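Local coordinates for CRISPR-associated endonuclease Cas12b (Alicyclobacillus acidoterrestris, PDB 5U31), which uses guide RNA to recognise DNA beside a protospacer adjacent motif and cleaves it with a metal-dependent RuvC nuclease domain, defending bacteria against mobile genetic elements, at residues Thr648-Leu653 with Arg725-Gln730; Arg767-Leu772 with Ile796-His801; Ser852-Asn857 with Asn866-Trp871. The protein carries 3 engineered substitutions. One frame throughout, in Å; residues are numbered along the deposited sequence.

Contact 1. Residues Thr648-Leu653 with Arg725-Gln730; sequences TQLAYL and RHMGKQ. With nucleotides of chain B.
Met-727, present as selenomethionine, starts with CG swung away from its main-chain N (chi1 -158°) and bends at its last torsion (chi3 -48°), which folds CE in against Gln-649 and Leu-653. It bridges an antiparallel helix pair: the bridge helix 641-658 against the long REC2 helix 709-739, whose local axes run at 162° and 11.6 Å apart. Met-727 buries more area than any other residue of the two segments. Its CE lies 3.6 Å from CD1 of Leu-653, the two side chains running past each other in opposite senses, while SE faces CG of Leu-650 at a looser 4.4 Å.

The polar end of the interface is a crossing of two glutamines. NE2 of Gln-649 donates to OE1 of Gln-730 at 3.1 Å, tilted moderately from the acceptor's carbonyl plane, and the same NE2 sits 3.4 Å from CG of Met-727. Thr-686 fixes the far side of the first amide by a hydrogen bond from OG1 to OE1 of Gln-649, and Trp-689 packs against both glutamines.

Guide RNA borders helix 709-739 as well. The Arg-725 guanidinium has O2' of C47 of chain B over one face, and its NE makes a weak hydrogen bond to O2 of that base. With no side chain at Gly-728, the ribose of C48 of chain B comes close, its O2' donating to Gly-728 O at 3.1 Å.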
# COMPACT_ATOMS: atom_id res chain seq x y z
N THR A 648 26.30 -12.41 12.95
CA THR A 648 27.42 -13.10 12.32
C THR A 648 27.86 -14.32 13.12
O THR A 648 28.36 -15.29 12.53
CB THR A 648 28.62 -12.16 12.13
OG1 THR A 648 29.24 -11.91 13.40
CG2 THR A 648 28.17 -10.84 11.52
N GLN A 649 27.69 -14.30 14.45
CA GLN A 649 27.98 -15.49 15.24
C GLN A 649 27.09 -16.65 14.82
O GLN A 649 27.56 -17.79 14.71
CB GLN A 649 27.80 -15.19 16.73
CG GLN A 649 28.82 -14.23 17.32
CD GLN A 649 28.86 -14.26 18.84
OE1 GLN A 649 29.78 -13.74 19.46
NE2 GLN A 649 27.86 -14.88 19.44
N LEU A 650 25.81 -16.38 14.58
CA LEU A 650 24.90 -17.43 14.13
C LEU A 650 25.30 -17.96 12.76
O LEU A 650 25.12 -19.15 12.48
CB LEU A 650 23.47 -16.90 14.09
CG LEU A 650 22.38 -17.74 14.76
CD1 LEU A 650 21.00 -17.32 14.27
CD2 LEU A 650 22.61 -19.22 14.53
N ALA A 651 25.84 -17.10 11.89
CA ALA A 651 26.18 -17.52 10.54
C ALA A 651 27.30 -18.55 10.54
O ALA A 651 27.35 -19.42 9.66
CB ALA A 651 26.57 -16.31 9.69
N TYR A 652 28.21 -18.47 11.51
CA TYR A 652 29.27 -19.46 11.65
C TYR A 652 28.82 -20.68 12.44
O TYR A 652 29.39 -21.76 12.28
CB TYR A 652 30.50 -18.83 12.31
CG TYR A 652 31.32 -17.95 11.38
CD1 TYR A 652 32.63 -18.26 11.06
CD2 TYR A 652 30.76 -16.81 10.81
CE1 TYR A 652 33.38 -17.46 10.21
CE2 TYR A 652 31.50 -16.00 9.95
CZ TYR A 652 32.80 -16.33 9.65
OH TYR A 652 33.53 -15.53 8.80
N LEU A 653 27.80 -20.53 13.29
CA LEU A 653 27.21 -21.70 13.94
C LEU A 653 26.65 -22.67 12.91
O LEU A 653 26.82 -23.89 13.02
CB LEU A 653 26.12 -21.27 14.92
CG LEU A 653 26.09 -21.95 16.29
CD1 LEU A 653 24.77 -21.67 17.00
CD2 LEU A 653 26.32 -23.45 16.16
N ARG A 725 24.44 -23.05 23.51
CA ARG A 725 24.04 -22.70 24.86
C ARG A 725 24.75 -21.44 25.34
O ARG A 725 24.17 -20.63 26.07
CB ARG A 725 24.32 -23.86 25.81
CG ARG A 725 23.19 -24.16 26.79
CD ARG A 725 23.49 -25.40 27.63
NE ARG A 725 22.44 -25.65 28.62
CZ ARG A 725 22.49 -25.23 29.88
NH1 ARG A 725 21.49 -25.50 30.71
NH2 ARG A 725 23.53 -24.53 30.31
N HIS A 726 26.01 -21.26 24.93
CA HIS A 726 26.74 -20.03 25.26
C HIS A 726 26.08 -18.83 24.60
O HIS A 726 25.74 -17.85 25.27
CB HIS A 726 28.20 -20.17 24.83
CG HIS A 726 29.06 -18.99 25.18
ND1 HIS A 726 28.63 -17.97 26.00
CD2 HIS A 726 30.33 -18.68 24.83
CE1 HIS A 726 29.59 -17.08 26.13
NE2 HIS A 726 30.63 -17.48 25.43
N MSE A 727 25.87 -18.89 23.29
CA MSE A 727 25.25 -17.78 22.59
C MSE A 727 23.80 -17.58 23.03
O MSE A 727 23.24 -16.50 22.86
CB MSE A 727 25.30 -18.01 21.08
CG MSE A 727 25.17 -16.73 20.29
SE MSE A 727 24.64 -17.02 18.45
CE MSE A 727 25.90 -18.43 18.01
N GLY A 728 23.21 -18.64 23.59
CA GLY A 728 21.85 -18.52 24.09
C GLY A 728 21.75 -17.58 25.27
O GLY A 728 20.76 -16.85 25.41
N LYS A 729 22.77 -17.57 26.13
CA LYS A 729 22.78 -16.61 27.23
C LYS A 729 23.04 -15.20 26.72
O LYS A 729 22.60 -14.23 27.34
CB LYS A 729 23.82 -17.01 28.28
CG LYS A 729 23.46 -18.27 29.06
CD LYS A 729 24.43 -18.49 30.21
CE LYS A 729 24.01 -19.67 31.07
NZ LYS A 729 24.88 -19.82 32.27
N GLN A 730 23.75 -15.07 25.59
CA GLN A 730 23.98 -13.75 25.02
C GLN A 730 22.71 -13.18 24.41
O GLN A 730 22.45 -11.98 24.49
CB GLN A 730 25.10 -13.81 23.98
CG GLN A 730 26.41 -14.31 24.53
CD GLN A 730 27.53 -14.21 23.51
OE1 GLN A 730 27.29 -14.01 22.32
NE2 GLN A 730 28.77 -14.35 23.99
P C B 47 15.18 -26.02 30.72
OP1 C B 47 14.29 -26.53 31.79
OP2 C B 47 14.62 -25.17 29.64
O5' C B 47 16.34 -25.21 31.46
C5' C B 47 16.52 -23.83 31.23
C4' C B 47 17.85 -23.56 30.56
O4' C B 47 18.31 -24.78 29.92
C3' C B 47 17.81 -22.54 29.45
O3' C B 47 17.87 -21.21 29.92
C2' C B 47 18.98 -22.95 28.57
O2' C B 47 20.21 -22.48 29.11
C1' C B 47 18.94 -24.47 28.70
N1 C B 47 18.18 -25.11 27.59
C2 C B 47 18.87 -25.69 26.52
O2 C B 47 20.12 -25.67 26.52
N3 C B 47 18.16 -26.26 25.52
C4 C B 47 16.83 -26.27 25.55
N4 C B 47 16.17 -26.84 24.54
C5 C B 47 16.09 -25.69 26.62
C6 C B 47 16.81 -25.13 27.60
P C B 48 16.62 -20.23 29.72
OP1 C B 48 16.71 -19.16 30.75
OP2 C B 48 15.38 -21.05 29.62
O5' C B 48 16.87 -19.59 28.29
C5' C B 48 18.11 -18.95 28.00
C4' C B 48 18.26 -18.65 26.53
O4' C B 48 18.49 -19.88 25.79
C3' C B 48 17.05 -18.03 25.84
O3' C B 48 16.93 -16.65 26.08
C2' C B 48 17.29 -18.39 24.38
O2' C B 48 18.23 -17.50 23.79
C1' C B 48 17.93 -19.77 24.50
N1 C B 48 16.95 -20.86 24.31
C2 C B 48 16.65 -21.24 23.00
O2 C B 48 17.20 -20.65 22.07
N3 C B 48 15.77 -22.24 22.80
C4 C B 48 15.20 -22.85 23.84
N4 C B 48 14.33 -23.84 23.58
C5 C B 48 15.50 -22.49 25.18
C6 C B 48 16.37 -21.49 25.37

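Contact 2. Residues Arg767-Leu772 with Ile796-His801; sequences RQYKFL and ITLREH. With nucleotides of chain B.
Tyr-769 and Arg-799 meet in a cation-pi contact between two nearly antiparallel helices, 759-776 of REC2 and 796-822 of RuvC-II, whose local axes lie 10.5 Å apart at 152°. CZ of Arg-799 stands 4.4 Å from the Tyr-769 ring centroid, only 10° off the normal, yet the guanidinium is turned 73° from the ring plane and so presents an edge to the face, with NE over the ring centre. Bends at chi2 and chi3 bring the arginine there, and its CG lies 3.4 Å from CE1 of Tyr-769. Leu-798 packs beside it, its CD2 4.0 Å from CB of Tyr-769 and also near CD1 of Leu-772.

In the next shell, Glu-766 forms a salt bridge with NH2 of Arg-799, which probably helps hold the guanidinium on edge. CD1 of Leu-798 touches O2 of U37 of chain B, a guide RNA nucleotide whose pairing edge is read by Gln-768: OE1 accepts from N3 of U37 at 2.8 Å, and NE2 points to O4, at a separation modelled too short to be exact. Tyr-764 O takes a further hydrogen bond from that NE2, fixing which way the amide faces.

At the start of helix 796-822, where the helix dipole would probably favour an anion, Ile-796 N donates to OP1 of G51 of chain B at 2.9 Å.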
# COMPACT_ATOMS: atom_id res chain seq x y z
N ARG A 767 14.94 -5.38 11.96
CA ARG A 767 16.15 -6.19 12.05
C ARG A 767 16.10 -7.13 13.24
O ARG A 767 16.53 -8.28 13.16
CB ARG A 767 17.38 -5.29 12.12
CG ARG A 767 18.19 -5.23 10.84
CD ARG A 767 19.48 -4.46 11.04
NE ARG A 767 19.33 -3.04 10.74
CZ ARG A 767 19.39 -2.53 9.52
NH1 ARG A 767 19.25 -1.23 9.34
NH2 ARG A 767 19.60 -3.33 8.48
N GLN A 768 15.55 -6.65 14.37
CA GLN A 768 15.47 -7.49 15.56
C GLN A 768 14.51 -8.66 15.34
O GLN A 768 14.78 -9.78 15.79
CB GLN A 768 15.02 -6.67 16.76
CG GLN A 768 15.88 -5.47 17.06
CD GLN A 768 15.31 -4.65 18.20
OE1 GLN A 768 14.90 -5.20 19.22
NE2 GLN A 768 15.27 -3.34 18.02
N TYR A 769 13.39 -8.41 14.67
CA TYR A 769 12.46 -9.49 14.38
C TYR A 769 13.11 -10.56 13.52
O TYR A 769 13.06 -11.75 13.85
CB TYR A 769 11.21 -8.92 13.71
CG TYR A 769 10.12 -9.93 13.47
CD1 TYR A 769 9.14 -10.16 14.43
CD2 TYR A 769 10.06 -10.65 12.30
CE1 TYR A 769 8.14 -11.08 14.22
CE2 TYR A 769 9.07 -11.58 12.07
CZ TYR A 769 8.11 -11.79 13.04
OH TYR A 769 7.12 -12.72 12.80
N LYS A 770 13.76 -10.14 12.43
CA LYS A 770 14.36 -11.11 11.51
C LYS A 770 15.42 -11.96 12.20
O LYS A 770 15.52 -13.16 11.96
CB LYS A 770 14.97 -10.40 10.30
CG LYS A 770 13.99 -9.58 9.47
CD LYS A 770 14.73 -8.80 8.38
CE LYS A 770 13.80 -7.83 7.66
NZ LYS A 770 14.50 -7.10 6.56
N PHE A 771 16.24 -11.35 13.07
CA PHE A 771 17.24 -12.14 13.76
C PHE A 771 16.60 -13.12 14.74
O PHE A 771 17.00 -14.29 14.81
CB PHE A 771 18.24 -11.26 14.51
CG PHE A 771 19.09 -12.02 15.47
CD1 PHE A 771 20.14 -12.80 15.02
CD2 PHE A 771 18.82 -12.00 16.83
CE1 PHE A 771 20.91 -13.53 15.90
CE2 PHE A 771 19.59 -12.72 17.72
CZ PHE A 771 20.64 -13.49 17.25
N LEU A 772 15.61 -12.66 15.50
CA LEU A 772 14.93 -13.55 16.45
C LEU A 772 14.27 -14.71 15.74
O LEU A 772 14.33 -15.86 16.21
CB LEU A 772 13.91 -12.76 17.26
CG LEU A 772 14.49 -11.85 18.35
CD1 LEU A 772 13.39 -11.11 19.08
CD2 LEU A 772 15.31 -12.67 19.32
N ILE A 796 4.90 -11.32 19.12
CA ILE A 796 3.62 -10.64 18.95
C ILE A 796 3.74 -9.17 19.32
O ILE A 796 3.36 -8.28 18.55
CB ILE A 796 2.53 -11.34 19.79
CG1 ILE A 796 2.44 -12.81 19.40
CG2 ILE A 796 1.20 -10.63 19.63
CD1 ILE A 796 1.57 -13.64 20.32
N THR A 797 4.33 -8.89 20.48
CA THR A 797 4.37 -7.52 20.98
C THR A 797 5.37 -6.68 20.19
O THR A 797 5.12 -5.50 19.93
CB THR A 797 4.70 -7.54 22.47
OG1 THR A 797 4.98 -6.22 22.92
CG2 THR A 797 5.88 -8.46 22.74
N LEU A 798 6.51 -7.26 19.79
CA LEU A 798 7.42 -6.53 18.91
C LEU A 798 6.80 -6.28 17.55
O LEU A 798 6.93 -5.18 16.99
CB LEU A 798 8.73 -7.31 18.76
CG LEU A 798 9.67 -6.84 17.64
CD1 LEU A 798 10.13 -5.42 17.89
CD2 LEU A 798 10.87 -7.77 17.51
N ARG A 799 6.10 -7.28 16.99
CA ARG A 799 5.42 -7.10 15.71
C ARG A 799 4.37 -5.99 15.80
O ARG A 799 4.26 -5.16 14.89
CB ARG A 799 4.76 -8.41 15.28
CG ARG A 799 5.40 -9.06 14.07
CD ARG A 799 5.50 -8.10 12.90
NE ARG A 799 6.75 -8.28 12.16
CZ ARG A 799 7.25 -7.40 11.31
NH1 ARG A 799 6.62 -6.26 11.08
NH2 ARG A 799 8.40 -7.65 10.69
N GLU A 800 3.60 -5.97 16.88
CA GLU A 800 2.62 -4.91 17.07
C GLU A 800 3.29 -3.55 17.23
O GLU A 800 2.73 -2.53 16.83
CB GLU A 800 1.73 -5.22 18.27
CG GLU A 800 0.81 -6.41 18.05
CD GLU A 800 -0.07 -6.70 19.25
OE1 GLU A 800 0.17 -6.10 20.33
OE2 GLU A 800 -1.01 -7.51 19.12
N HIS A 801 4.50 -3.52 17.81
CA HIS A 801 5.22 -2.26 17.91
C HIS A 801 5.69 -1.78 16.54
O HIS A 801 5.61 -0.59 16.23
CB HIS A 801 6.41 -2.40 18.86
CG HIS A 801 7.16 -1.13 19.10
ND1 HIS A 801 6.58 -0.03 19.70
CD2 HIS A 801 8.44 -0.78 18.84
CE1 HIS A 801 7.47 0.95 19.79
NE2 HIS A 801 8.61 0.51 19.28
P U B 37 8.38 -0.02 25.02
OP1 U B 37 7.70 0.28 26.30
OP2 U B 37 9.69 -0.70 25.01
O5' U B 37 7.39 -0.96 24.21
C5' U B 37 7.76 -1.47 22.93
C4' U B 37 7.78 -2.98 22.91
O4' U B 37 8.63 -3.39 21.81
C3' U B 37 8.37 -3.63 24.16
O3' U B 37 7.81 -4.93 24.39
C2' U B 37 9.84 -3.74 23.81
O2' U B 37 10.53 -4.76 24.50
C1' U B 37 9.80 -4.02 22.30
N1 U B 37 10.95 -3.44 21.59
C2 U B 37 11.78 -4.27 20.85
O2 U B 37 11.60 -5.46 20.73
N3 U B 37 12.83 -3.63 20.23
C4 U B 37 13.15 -2.29 20.30
O4 U B 37 14.13 -1.85 19.70
C5 U B 37 12.25 -1.51 21.09
C6 U B 37 11.21 -2.10 21.69
P C B 33 3.62 2.05 20.56
OP1 C B 33 4.33 0.82 20.16
OP2 C B 33 3.45 2.39 22.00
O5' C B 33 4.34 3.29 19.88
C5' C B 33 4.60 3.28 18.49
C4' C B 33 5.33 4.52 18.07
O4' C B 33 4.40 5.64 18.03
C3' C B 33 6.42 5.01 19.01
O3' C B 33 7.59 4.20 19.09
C2' C B 33 6.55 6.46 18.58
O2' C B 33 7.13 6.55 17.29
C1' C B 33 5.07 6.82 18.45
N1 C B 33 4.53 7.24 19.76
C2 C B 33 4.75 8.55 20.19
O2 C B 33 5.36 9.33 19.44
N3 C B 33 4.29 8.94 21.40
C4 C B 33 3.64 8.08 22.18
N4 C B 33 3.20 8.51 23.36
C5 C B 33 3.41 6.74 21.78
C6 C B 33 3.87 6.36 20.59
P G B 51 6.09 -14.34 21.78
OP1 G B 51 5.31 -13.20 21.23
OP2 G B 51 6.79 -14.20 23.07
O5' G B 51 5.12 -15.58 21.93
C5' G B 51 4.38 -16.07 20.82
C4' G B 51 3.79 -17.42 21.14
O4' G B 51 4.84 -18.32 21.59
C3' G B 51 2.78 -17.44 22.27
O3' G B 51 1.50 -17.04 21.84
C2' G B 51 2.85 -18.88 22.75
O2' G B 51 2.10 -19.73 21.90
C1' G B 51 4.34 -19.20 22.57
N9 G B 51 5.11 -19.01 23.81
C8 G B 51 6.06 -18.05 24.07
N7 G B 51 6.57 -18.15 25.27
C5 G B 51 5.93 -19.24 25.83
C6 G B 51 6.06 -19.84 27.11
O6 G B 51 6.80 -19.51 28.04
N1 G B 51 5.22 -20.92 27.26
C2 G B 51 4.35 -21.38 26.31
N2 G B 51 3.62 -22.44 26.65
N3 G B 51 4.21 -20.84 25.11
C4 G B 51 5.02 -19.79 24.94

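Contact 3. Residues Ser852-Asn857 with Asn866-Trp871; sequences SEYQFN and NQLMQW. With nucleotides of chain E; nucleotides of chain B.
Tyr-854 reaches from its loop to Leu-868 on helix 862-871, its CG pointing away from the backbone N (chi1 -162°), and carries DNA along its length. CB lies 3.4 Å from N3 of DG4 of chain E, and CG is 3.3 Å from the same atom. Further out, CE1 is 3.5 Å from N9 of that guanine; with the planes almost parallel and C4 over the ring centre, the base stacks on the ring. Leu-868 takes the opposite face in a CH-pi contact, its CD2 3.6 Å from the ring centroid and 14° off the normal, while CD1 abuts CE2. CE1 also meets CZ3 of Trp-871 at 3.9 Å. At the tip, OH is hydrogen-bonded to Glu-864 and stands 3.3 Å from C4 of DG5 of chain E.

An inverse gamma turn centred on Tyr-854 leads to Phe-856, whose CD1 packs on CB of Leu-868 and whose ring lies under selenomethionine Met-869: CG is 3.8 Å from the centroid in a CH-pi contact, and SE is 4.8 Å away, 6° off the normal, as a Met-aromatic contact. The Met-869 methyl in turn touches the ribose of A102 of chain B.

A tyrosine stacked on DG4 with its hydroxyl against DG5 is consistent with its inferred role of disrupting base stacking adjacent to the scissile phosphate, in the RuvC nuclease domain.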
# COMPACT_ATOMS: atom_id res chain seq x y z
N SER A 852 1.76 5.14 -9.28
CA SER A 852 0.87 4.00 -9.12
C SER A 852 1.47 2.73 -9.70
O SER A 852 1.24 1.64 -9.18
CB SER A 852 -0.48 4.28 -9.76
OG SER A 852 -0.34 4.46 -11.15
N GLU A 853 2.24 2.84 -10.78
CA GLU A 853 2.83 1.66 -11.40
C GLU A 853 4.11 1.21 -10.71
O GLU A 853 4.64 0.14 -11.05
CB GLU A 853 3.10 1.90 -12.88
CG GLU A 853 1.93 2.52 -13.63
CD GLU A 853 2.23 2.71 -15.10
OE1 GLU A 853 2.15 1.71 -15.86
OE2 GLU A 853 2.56 3.85 -15.50
N TYR A 854 4.63 1.98 -9.76
CA TYR A 854 5.82 1.60 -9.01
C TYR A 854 5.39 0.68 -7.86
O TYR A 854 5.39 1.04 -6.68
CB TYR A 854 6.55 2.83 -8.50
CG TYR A 854 7.98 2.56 -8.08
CD1 TYR A 854 8.70 3.50 -7.36
CD2 TYR A 854 8.60 1.37 -8.42
CE1 TYR A 854 10.00 3.26 -6.98
CE2 TYR A 854 9.90 1.12 -8.04
CZ TYR A 854 10.60 2.07 -7.32
OH TYR A 854 11.90 1.82 -6.94
N GLN A 855 5.01 -0.54 -8.24
CA GLN A 855 4.46 -1.52 -7.32
C GLN A 855 5.50 -2.60 -7.02
O GLN A 855 6.54 -2.70 -7.67
CB GLN A 855 3.20 -2.16 -7.89
CG GLN A 855 2.16 -1.18 -8.37
CD GLN A 855 1.07 -1.83 -9.19
OE1 GLN A 855 0.95 -3.06 -9.21
NE2 GLN A 855 0.27 -1.02 -9.88
N PHE A 856 5.20 -3.41 -6.01
CA PHE A 856 6.00 -4.59 -5.76
C PHE A 856 5.76 -5.58 -6.88
O PHE A 856 4.62 -5.81 -7.29
CB PHE A 856 5.67 -5.22 -4.41
CG PHE A 856 5.07 -4.27 -3.42
CD1 PHE A 856 5.81 -3.22 -2.91
CD2 PHE A 856 3.77 -4.45 -2.98
CE1 PHE A 856 5.26 -2.36 -1.99
CE2 PHE A 856 3.21 -3.59 -2.06
CZ PHE A 856 3.96 -2.54 -1.56
N ASN A 857 6.84 -6.17 -7.39
CA ASN A 857 6.76 -7.04 -8.55
C ASN A 857 7.87 -8.07 -8.44
O ASN A 857 8.97 -7.75 -7.97
CB ASN A 857 6.86 -6.25 -9.86
CG ASN A 857 6.47 -7.07 -11.07
OD1 ASN A 857 5.87 -8.13 -10.95
ND2 ASN A 857 6.81 -6.57 -12.25
N ASN A 866 11.52 -4.86 -0.94
CA ASN A 866 11.49 -4.57 0.49
C ASN A 866 11.43 -3.08 0.76
O ASN A 866 10.64 -2.62 1.60
CB ASN A 866 12.69 -5.20 1.19
CG ASN A 866 12.58 -5.13 2.70
OD1 ASN A 866 12.84 -4.09 3.31
ND2 ASN A 866 12.19 -6.24 3.32
N GLN A 867 12.23 -2.29 0.04
CA GLN A 867 12.22 -0.84 0.27
C GLN A 867 10.88 -0.24 -0.11
O GLN A 867 10.39 0.68 0.56
CB GLN A 867 13.34 -0.17 -0.51
CG GLN A 867 14.74 -0.49 -0.03
CD GLN A 867 15.79 0.14 -0.91
OE1 GLN A 867 15.52 1.10 -1.63
NE2 GLN A 867 17.00 -0.41 -0.87
N LEU A 868 10.27 -0.73 -1.19
CA LEU A 868 8.96 -0.22 -1.60
C LEU A 868 7.91 -0.44 -0.52
O LEU A 868 6.95 0.32 -0.43
CB LEU A 868 8.53 -0.88 -2.91
CG LEU A 868 9.19 -0.29 -4.15
CD1 LEU A 868 8.76 -1.06 -5.38
CD2 LEU A 868 8.85 1.18 -4.29
N MSE A 869 8.08 -1.48 0.29
CA MSE A 869 7.16 -1.76 1.37
C MSE A 869 7.49 -0.93 2.60
O MSE A 869 6.60 -0.44 3.28
CB MSE A 869 7.17 -3.25 1.70
CG MSE A 869 6.20 -4.05 0.86
SE MSE A 869 6.48 -5.95 1.07
CE MSE A 869 8.35 -5.94 0.64
N GLN A 870 8.79 -0.78 2.87
CA GLN A 870 9.21 0.18 3.88
C GLN A 870 8.71 1.57 3.53
O GLN A 870 8.11 2.26 4.36
CB GLN A 870 10.74 0.19 4.00
CG GLN A 870 11.34 -1.11 4.47
CD GLN A 870 12.78 -0.93 4.91
OE1 GLN A 870 13.05 -0.75 6.10
NE2 GLN A 870 13.70 -0.99 3.96
N TRP A 871 8.93 1.98 2.28
CA TRP A 871 8.45 3.27 1.80
C TRP A 871 6.93 3.34 1.86
O TRP A 871 6.35 4.21 2.53
CB TRP A 871 8.94 3.50 0.37
CG TRP A 871 8.84 4.91 -0.11
CD1 TRP A 871 8.62 6.02 0.65
CD2 TRP A 871 8.93 5.37 -1.46
NE1 TRP A 871 8.58 7.14 -0.14
CE2 TRP A 871 8.77 6.77 -1.44
CE3 TRP A 871 9.14 4.73 -2.69
CZ2 TRP A 871 8.81 7.54 -2.60
CZ3 TRP A 871 9.18 5.49 -3.84
CH2 TRP A 871 9.01 6.88 -3.79
P DG E 4 13.49 8.39 -12.64
OP1 DG E 4 13.67 9.84 -12.81
OP2 DG E 4 14.68 7.51 -12.59
O5' DG E 4 12.66 8.17 -11.30
C5' DG E 4 11.48 8.91 -11.09
C4' DG E 4 10.66 8.27 -10.00
O4' DG E 4 9.99 7.11 -10.53
C3' DG E 4 11.48 7.75 -8.83
O3' DG E 4 11.64 8.78 -7.87
C2' DG E 4 10.61 6.62 -8.29
C1' DG E 4 9.91 6.10 -9.55
N9 DG E 4 10.48 4.87 -10.09
C8 DG E 4 11.79 4.45 -10.01
N7 DG E 4 12.00 3.30 -10.59
C5 DG E 4 10.76 2.94 -11.09
C6 DG E 4 10.36 1.79 -11.82
O6 DG E 4 11.06 0.83 -12.17
N1 DG E 4 9.01 1.82 -12.13
C2 DG E 4 8.14 2.83 -11.78
N2 DG E 4 6.86 2.69 -12.17
N3 DG E 4 8.49 3.91 -11.10
C4 DG E 4 9.81 3.90 -10.79
P DG E 5 13.08 9.07 -7.23
OP1 DG E 5 12.97 10.38 -6.58
OP2 DG E 5 14.12 8.85 -8.26
O5' DG E 5 13.25 7.92 -6.13
C5' DG E 5 12.41 7.91 -4.99
C4' DG E 5 12.59 6.64 -4.18
O4' DG E 5 12.35 5.50 -5.03
C3' DG E 5 13.98 6.44 -3.61
O3' DG E 5 14.08 7.06 -2.33
C2' DG E 5 14.06 4.92 -3.49
C1' DG E 5 13.23 4.45 -4.69
N9 DG E 5 14.05 4.15 -5.85
C8 DG E 5 14.21 4.92 -6.97
N7 DG E 5 15.01 4.39 -7.85
C5 DG E 5 15.42 3.20 -7.27
C6 DG E 5 16.30 2.20 -7.75
O6 DG E 5 16.91 2.18 -8.82
N1 DG E 5 16.44 1.16 -6.84
C2 DG E 5 15.81 1.09 -5.62
N2 DG E 5 16.07 -0.00 -4.87
N3 DG E 5 14.98 2.02 -5.15
C4 DG E 5 14.84 3.04 -6.03
P A B 102 4.13 -10.31 -7.32
OP1 A B 102 5.12 -10.04 -8.39
OP2 A B 102 3.42 -11.61 -7.27
O5' A B 102 4.84 -10.12 -5.91
C5' A B 102 5.95 -9.26 -5.78
C4' A B 102 6.13 -8.75 -4.37
O4' A B 102 4.88 -8.71 -3.65
C3' A B 102 7.04 -9.55 -3.47
O3' A B 102 8.40 -9.40 -3.80
C2' A B 102 6.65 -9.02 -2.10
O2' A B 102 7.22 -7.73 -1.89
C1' A B 102 5.14 -8.85 -2.26
N9 A B 102 4.41 -10.02 -1.75
C8 A B 102 3.75 -11.00 -2.45
N7 A B 102 3.21 -11.92 -1.70
C5 A B 102 3.54 -11.53 -0.41
C6 A B 102 3.26 -12.09 0.84
N6 A B 102 2.56 -13.21 0.99
N1 A B 102 3.73 -11.47 1.95
C2 A B 102 4.43 -10.34 1.78
N3 A B 102 4.76 -9.71 0.65
C4 A B 102 4.28 -10.36 -0.42

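The three contacts follow one another along the chain and form a path from the helical lobe toward the nuclease site. Contact 1 and contact 2, with centres 19 Å apart, touch where Leu-650 CD1 meets Phe-771 CE1 at 4.1 Å; helix 759-776 thus packs on the bridge helix and, in contact 2, on helix 796-822. Contact 2 lies 21 Å from contact 3, centre to centre, and meets it through Lys-770 and Asn-866. Contacts 1 and 3 stay about 18 Å apart at their nearest atoms. All three border guide RNA, but contact 3 borders the nuclease site: the Trp-871 side chain is about 7 Å from that of Ala-849, an engineered substitution at an inferred RuvC active-site position.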